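Nuclear hormone receptor HR38 (Drosophila melanogaster, PDB 1PDU) is an orphan nuclear receptor that probably acts as a transcription factor and mediates an atypical ecdysteroid signalling pathway in the fruit fly. Local coordinates at residues 47-52 / 226-231; 86-91 / 154-159. All coordinates share one frame; numbering follows the deposited sequence.

Interaction 1 (47-52 / 226-231)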
loop_
_atom_site.group_PDB
_atom_site.type_symbol
_atom_site.label_atom_id
_atom_site.label_comp_id
_atom_site.label_asym_id
_atom_site.label_seq_id
_atom_site.Cartn_x
_atom_site.Cartn_y
_atom_site.Cartn_z
ATOM N N ASP A 47 -18.479 -5.317 -15.567
ATOM C CA ASP A 47 -17.532 -4.278 -15.926
ATOM C C ASP A 47 -16.868 -3.732 -14.670
ATOM O O ASP A 47 -15.643 -3.588 -14.622
ATOM C CB ASP A 47 -18.223 -3.138 -16.684
ATOM C CG ASP A 47 -18.656 -3.541 -18.085
ATOM O OD1 ASP A 47 -17.938 -4.352 -18.714
ATOM O OD2 ASP A 47 -19.702 -3.034 -18.560
ATOM N N LYS A 48 -17.679 -3.442 -13.654
ATOM C CA LYS A 48 -17.178 -2.900 -12.393
ATOM C C LYS A 48 -16.155 -3.809 -11.725
ATOM O O LYS A 48 -15.273 -3.324 -11.022
ATOM C CB LYS A 48 -18.327 -2.643 -11.410
ATOM C CG LYS A 48 -19.231 -1.470 -11.759
ATOM C CD LYS A 48 -20.379 -1.380 -10.762
ATOM C CE LYS A 48 -21.537 -0.536 -11.298
ATOM N NZ LYS A 48 -22.780 -0.700 -10.471
ATOM N N VAL A 49 -16.281 -5.119 -11.922
ATOM C CA VAL A 49 -15.335 -6.061 -11.326
ATOM C C VAL A 49 -14.072 -6.029 -12.173
ATOM O O VAL A 49 -12.958 -5.994 -11.653
ATOM C CB VAL A 49 -15.912 -7.501 -11.283
ATOM C CG1 VAL A 49 -14.860 -8.491 -10.760
ATOM C CG2 VAL A 49 -17.131 -7.528 -10.377
ATOM N N GLN A 50 -14.270 -6.023 -13.486
ATOM C CA GLN A 50 -13.181 -5.959 -14.449
ATOM C C GLN A 50 -12.291 -4.763 -14.094
ATOM O O GLN A 50 -11.080 -4.901 -13.922
ATOM C CB GLN A 50 -13.775 -5.793 -15.854
ATOM C CG GLN A 50 -12.810 -5.341 -16.945
ATOM C CD GLN A 50 -11.608 -6.246 -17.078
ATOM O OE1 GLN A 50 -11.712 -7.458 -16.885
ATOM N NE2 GLN A 50 -10.458 -5.667 -17.424
ATOM N N GLN A 51 -12.921 -3.598 -13.970
ATOM C CA GLN A 51 -12.240 -2.351 -13.640
ATOM C C GLN A 51 -11.478 -2.418 -12.326
ATOM O O GLN A 51 -10.370 -1.887 -12.213
ATOM C CB GLN A 51 -13.257 -1.213 -13.581
ATOM C CG GLN A 51 -12.796 0.012 -12.795
ATOM C CD GLN A 51 -13.794 1.156 -12.872
ATOM O OE1 GLN A 51 -13.840 1.895 -13.860
ATOM N NE2 GLN A 51 -14.609 1.299 -11.830
ATOM N N PHE A 52 -12.081 -3.067 -11.334
ATOM C CA PHE A 52 -11.467 -3.209 -10.023
ATOM C C PHE A 52 -10.194 -4.046 -10.121
ATOM O O PHE A 52 -9.149 -3.674 -9.600
ATOM C CB PHE A 52 -12.457 -3.862 -9.051
ATOM C CG PHE A 52 -11.862 -4.195 -7.716
ATOM C CD1 PHE A 52 -11.563 -3.187 -6.804
ATOM C CD2 PHE A 52 -11.522 -5.502 -7.410
ATOM C CE1 PHE A 52 -10.917 -3.475 -5.597
ATOM C CE2 PHE A 52 -10.878 -5.811 -6.215
ATOM C CZ PHE A 52 -10.570 -4.792 -5.302
ATOM N N ASP A 226 -17.487 -14.648 -9.599
ATOM C CA ASP A 226 -16.903 -15.048 -10.866
ATOM C C ASP A 226 -17.508 -14.495 -12.166
ATOM O O ASP A 226 -17.800 -15.254 -13.099
ATOM C CB ASP A 226 -16.864 -16.571 -10.929
ATOM C CG ASP A 226 -16.049 -17.071 -12.090
ATOM O OD1 ASP A 226 -14.979 -16.470 -12.351
ATOM O OD2 ASP A 226 -16.468 -18.057 -12.732
ATOM N N LEU A 227 -17.673 -13.175 -12.229
ATOM C CA LEU A 227 -18.201 -12.531 -13.422
ATOM C C LEU A 227 -17.076 -12.414 -14.450
ATOM O O LEU A 227 -17.324 -12.349 -15.643
ATOM C CB LEU A 227 -18.757 -11.147 -13.087
ATOM C CG LEU A 227 -19.882 -11.106 -12.049
ATOM C CD1 LEU A 227 -20.490 -9.707 -11.988
ATOM C CD2 LEU A 227 -20.940 -12.137 -12.407
ATOM N N VAL A 228 -15.835 -12.379 -13.973
ATOM C CA VAL A 228 -14.662 -12.309 -14.839
ATOM C C VAL A 228 -13.564 -13.049 -14.094
ATOM O O VAL A 228 -13.567 -13.093 -12.868
ATOM C CB VAL A 228 -14.199 -10.847 -15.098
ATOM C CG1 VAL A 228 -15.263 -10.082 -15.860
ATOM C CG2 VAL A 228 -13.916 -10.155 -13.794
ATOM N N PRO A 229 -12.609 -13.645 -14.816
ATOM C CA PRO A 229 -11.544 -14.366 -14.120
ATOM C C PRO A 229 -10.628 -13.462 -13.291
ATOM O O PRO A 229 -10.412 -12.303 -13.619
ATOM C CB PRO A 229 -10.806 -15.059 -15.265
ATOM C CG PRO A 229 -10.932 -14.069 -16.374
ATOM C CD PRO A 229 -12.382 -13.645 -16.272
ATOM N N ALA A 230 -10.086 -14.006 -12.212
ATOM C CA ALA A 230 -9.192 -13.242 -11.358
ATOM C C ALA A 230 -7.765 -13.352 -11.872
ATOM O O ALA A 230 -7.290 -14.450 -12.173
ATOM C CB ALA A 230 -9.266 -13.757 -9.927
ATOM N N PRO A 231 -7.060 -12.209 -11.979
ATOM C CA PRO A 231 -5.672 -12.178 -12.458
ATOM C C PRO A 231 -4.771 -12.928 -11.476
ATOM O O PRO A 231 -5.107 -13.064 -10.297
ATOM C CB PRO A 231 -5.344 -10.682 -12.492
ATOM C CG PRO A 231 -6.693 -10.010 -12.537
ATOM C CD PRO A 231 -7.529 -10.855 -11.636
#

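Interaction 2 (86-91 / 154-159)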
loop_
_atom_site.group_PDB
_atom_site.type_symbol
_atom_site.label_atom_id
_atom_site.label_comp_id
_atom_site.label_asym_id
_atom_site.label_seq_id
_atom_site.Cartn_x
_atom_site.Cartn_y
_atom_site.Cartn_z
ATOM N N GLN A 86 4.147 -10.634 -2.680
ATOM C CA GLN A 86 2.798 -11.161 -2.786
ATOM C C GLN A 86 2.069 -10.989 -1.461
ATOM O O GLN A 86 0.885 -10.651 -1.438
ATOM C CB GLN A 86 2.849 -12.640 -3.197
ATOM C CG GLN A 86 3.463 -12.851 -4.575
ATOM C CD GLN A 86 3.584 -14.317 -4.974
ATOM O OE1 GLN A 86 3.229 -15.212 -4.197
ATOM N NE2 GLN A 86 4.081 -14.569 -6.182
ATOM N N SER A 87 2.788 -11.193 -0.364
ATOM C CA SER A 87 2.205 -11.073 0.972
ATOM C C SER A 87 1.828 -9.658 1.415
ATOM O O SER A 87 0.999 -9.499 2.307
ATOM C CB SER A 87 3.155 -11.670 2.019
ATOM O OG SER A 87 3.283 -13.073 1.850
ATOM N N ALA A 88 2.417 -8.639 0.796
ATOM C CA ALA A 88 2.132 -7.265 1.193
ATOM C C ALA A 88 1.502 -6.392 0.114
ATOM O O ALA A 88 1.136 -5.236 0.377
ATOM C CB ALA A 88 3.417 -6.594 1.692
ATOM N N SER A 89 1.363 -6.936 -1.086
ATOM C CA SER A 89 0.825 -6.149 -2.176
ATOM C C SER A 89 -0.489 -5.460 -1.834
ATOM O O SER A 89 -0.639 -4.267 -2.085
ATOM C CB SER A 89 0.690 -7.010 -3.435
ATOM O OG SER A 89 -0.072 -8.173 -3.186
ATOM N N LEU A 90 -1.436 -6.192 -1.254
ATOM C CA LEU A 90 -2.712 -5.581 -0.896
ATOM C C LEU A 90 -2.506 -4.518 0.179
ATOM O O LEU A 90 -3.113 -3.454 0.127
ATOM C CB LEU A 90 -3.716 -6.634 -0.408
ATOM C CG LEU A 90 -5.118 -6.074 -0.147
ATOM C CD1 LEU A 90 -5.668 -5.483 -1.446
ATOM C CD2 LEU A 90 -6.053 -7.176 0.389
ATOM N N GLU A 91 -1.641 -4.794 1.149
ATOM C CA GLU A 91 -1.388 -3.822 2.209
ATOM C C GLU A 91 -0.762 -2.547 1.651
ATOM O O GLU A 91 -1.166 -1.447 2.003
ATOM C CB GLU A 91 -0.488 -4.422 3.287
ATOM C CG GLU A 91 -1.157 -5.543 4.054
ATOM C CD GLU A 91 -0.228 -6.202 5.045
ATOM O OE1 GLU A 91 -0.004 -5.635 6.136
ATOM O OE2 GLU A 91 0.293 -7.287 4.726
ATOM N N ALA A 154 8.076 0.547 3.266
ATOM C CA ALA A 154 9.137 -0.442 3.182
ATOM C C ALA A 154 8.986 -1.449 4.311
ATOM O O ALA A 154 9.334 -2.622 4.157
ATOM C CB ALA A 154 10.495 0.237 3.248
ATOM N N LEU A 155 8.455 -0.995 5.445
ATOM C CA LEU A 155 8.262 -1.883 6.588
ATOM C C LEU A 155 7.044 -2.777 6.402
ATOM O O LEU A 155 6.910 -3.802 7.065
ATOM C CB LEU A 155 8.128 -1.082 7.877
ATOM C CG LEU A 155 9.426 -0.519 8.455
ATOM C CD1 LEU A 155 9.092 0.282 9.711
ATOM C CD2 LEU A 155 10.410 -1.648 8.782
ATOM N N THR A 156 6.149 -2.390 5.504
ATOM C CA THR A 156 4.975 -3.205 5.235
ATOM C C THR A 156 5.437 -4.377 4.372
ATOM O O THR A 156 4.923 -5.487 4.478
ATOM C CB THR A 156 3.909 -2.407 4.477
ATOM O OG1 THR A 156 3.515 -1.277 5.268
ATOM C CG2 THR A 156 2.690 -3.275 4.188
ATOM N N LEU A 157 6.431 -4.112 3.530
ATOM C CA LEU A 157 6.982 -5.119 2.627
ATOM C C LEU A 157 8.034 -5.994 3.303
ATOM O O LEU A 157 7.970 -7.224 3.239
ATOM C CB LEU A 157 7.603 -4.441 1.402
ATOM C CG LEU A 157 8.311 -5.427 0.473
ATOM C CD1 LEU A 157 7.281 -6.340 -0.183
ATOM C CD2 LEU A 157 9.110 -4.670 -0.573
ATOM N N ILE A 158 9.008 -5.350 3.942
ATOM C CA ILE A 158 10.079 -6.055 4.627
ATOM C C ILE A 158 9.638 -6.329 6.069
ATOM O O ILE A 158 9.866 -5.533 6.982
ATOM C CB ILE A 158 11.376 -5.221 4.596
ATOM C CG1 ILE A 158 11.646 -4.751 3.160
ATOM C CG2 ILE A 158 12.548 -6.040 5.109
ATOM C CD1 ILE A 158 11.611 -5.864 2.131
ATOM N N THR A 159 8.994 -7.474 6.252
ATOM C CA THR A 159 8.474 -7.888 7.548
ATOM C C THR A 159 8.479 -9.411 7.600
ATOM O O THR A 159 8.582 -10.077 6.564
ATOM C CB THR A 159 7.012 -7.377 7.739
ATOM O OG1 THR A 159 6.518 -7.768 9.022
ATOM C CG2 THR A 159 6.096 -7.956 6.664
HETATM O O HOH W 1 2.978 -5.798 7.129
#

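Interaction 1 (47-52 / 226-231)
V49 and V228 meet methyl to methyl where the helical ligand-binding domain of a nuclear receptor joins its helix 45-67 to the loop between helices 204-225 and 232-236. That loop leads into the short C-terminal helix, which, by comparison with other receptors of this family, probably corresponds to the activation helix. The tight part is one pair of branches: CG1 of V49 lies 3.6 Å from CG2 of V228. The two side chains pass side by side, pointing opposite ways, and CG1 reaches across because it stands anti to the backbone N (chi1 175°). Compact, beta-branched valine suits both places, offering a stiff apolar surface between a helix and an extended backbone. The same CG2 also comes within 4.2 Å of the backbone N of Q50, a looser approach to the helix backbone.

The solvent side is looser. L227, an exposed residue that also touches E45, brings CD1 to 4.3 Å from CG2 of V49, a grazing apolar contact. Q50, likewise exposed, keeps its polar amide at the margin, where a long hydrophilic side chain is at home. Further along the helix, Y53 touches the side chains of both V228 and P231. The closest pair of CA atoms is that of Q50 and V228, 6.5 Å apart.

Interaction 2 (86-91 / 154-159)
Van der Waals contacts bring A88 and E91 of helix 78-100 against T156 and L157, at the C-terminal end of helix 146-157. The CB of A88 lies 3.4 Å from the carbonyl O of T156 and 4.0 Å from CA of L157; with a single methyl as its side chain, alanine lets the two backbones come close, CA of A88 being 5.5 Å from CA of L157. L157 adds an apolar contact through its CD1, 4.3 Å from CB of A88. In T156, with OG1 at chi1 -60°, CG2 is left opposite the backbone N and meets CB of E91 at 3.5 Å, the two side chains crossing at a slant. Threonine serves two ends here, since its OG1 bonds back to O of L152 in the preceding turn.

This is helix-to-helix packing inside the ligand-binding domain of a nuclear receptor, and helix 204-225 adds L205 and L208 against T156.

The polar contacts gather on E91. A water donates to its OE1 at 3.1 Å and, weakly, to O of T156, bridging the helices. The buried carboxylate is also paired by salt bridges, OE1 with R209 and OE2 with R161; two arginines would probably favour its charged form. The helix ends at L157, and I158 centres an inverse gamma turn.

Overall arrangement
After helix 15-25 the chain enters helix 45-67, whose start supplies residues 47-52, and next helix 78-100, which supplies 86-91. It then runs through the two-stranded sheet and further helices to 154-159, where interaction 2 closes a loop with 62 residues between its segments. Helices 167-187 and 204-225 follow before residues 226-231 return to helix 45-67, closing the far longer loop of interaction 1. Interaction 2 is therefore nested within interaction 1. Their centres lie about 24 Å apart and their nearest atoms about 6 Å, so the two contacts do not touch: interaction 2 joins two helices in the buried interior, whereas interaction 1 ties the loop before helix 232-236 to the start of helix 45-67, at the periphery. Helix 204-225 borders both sites.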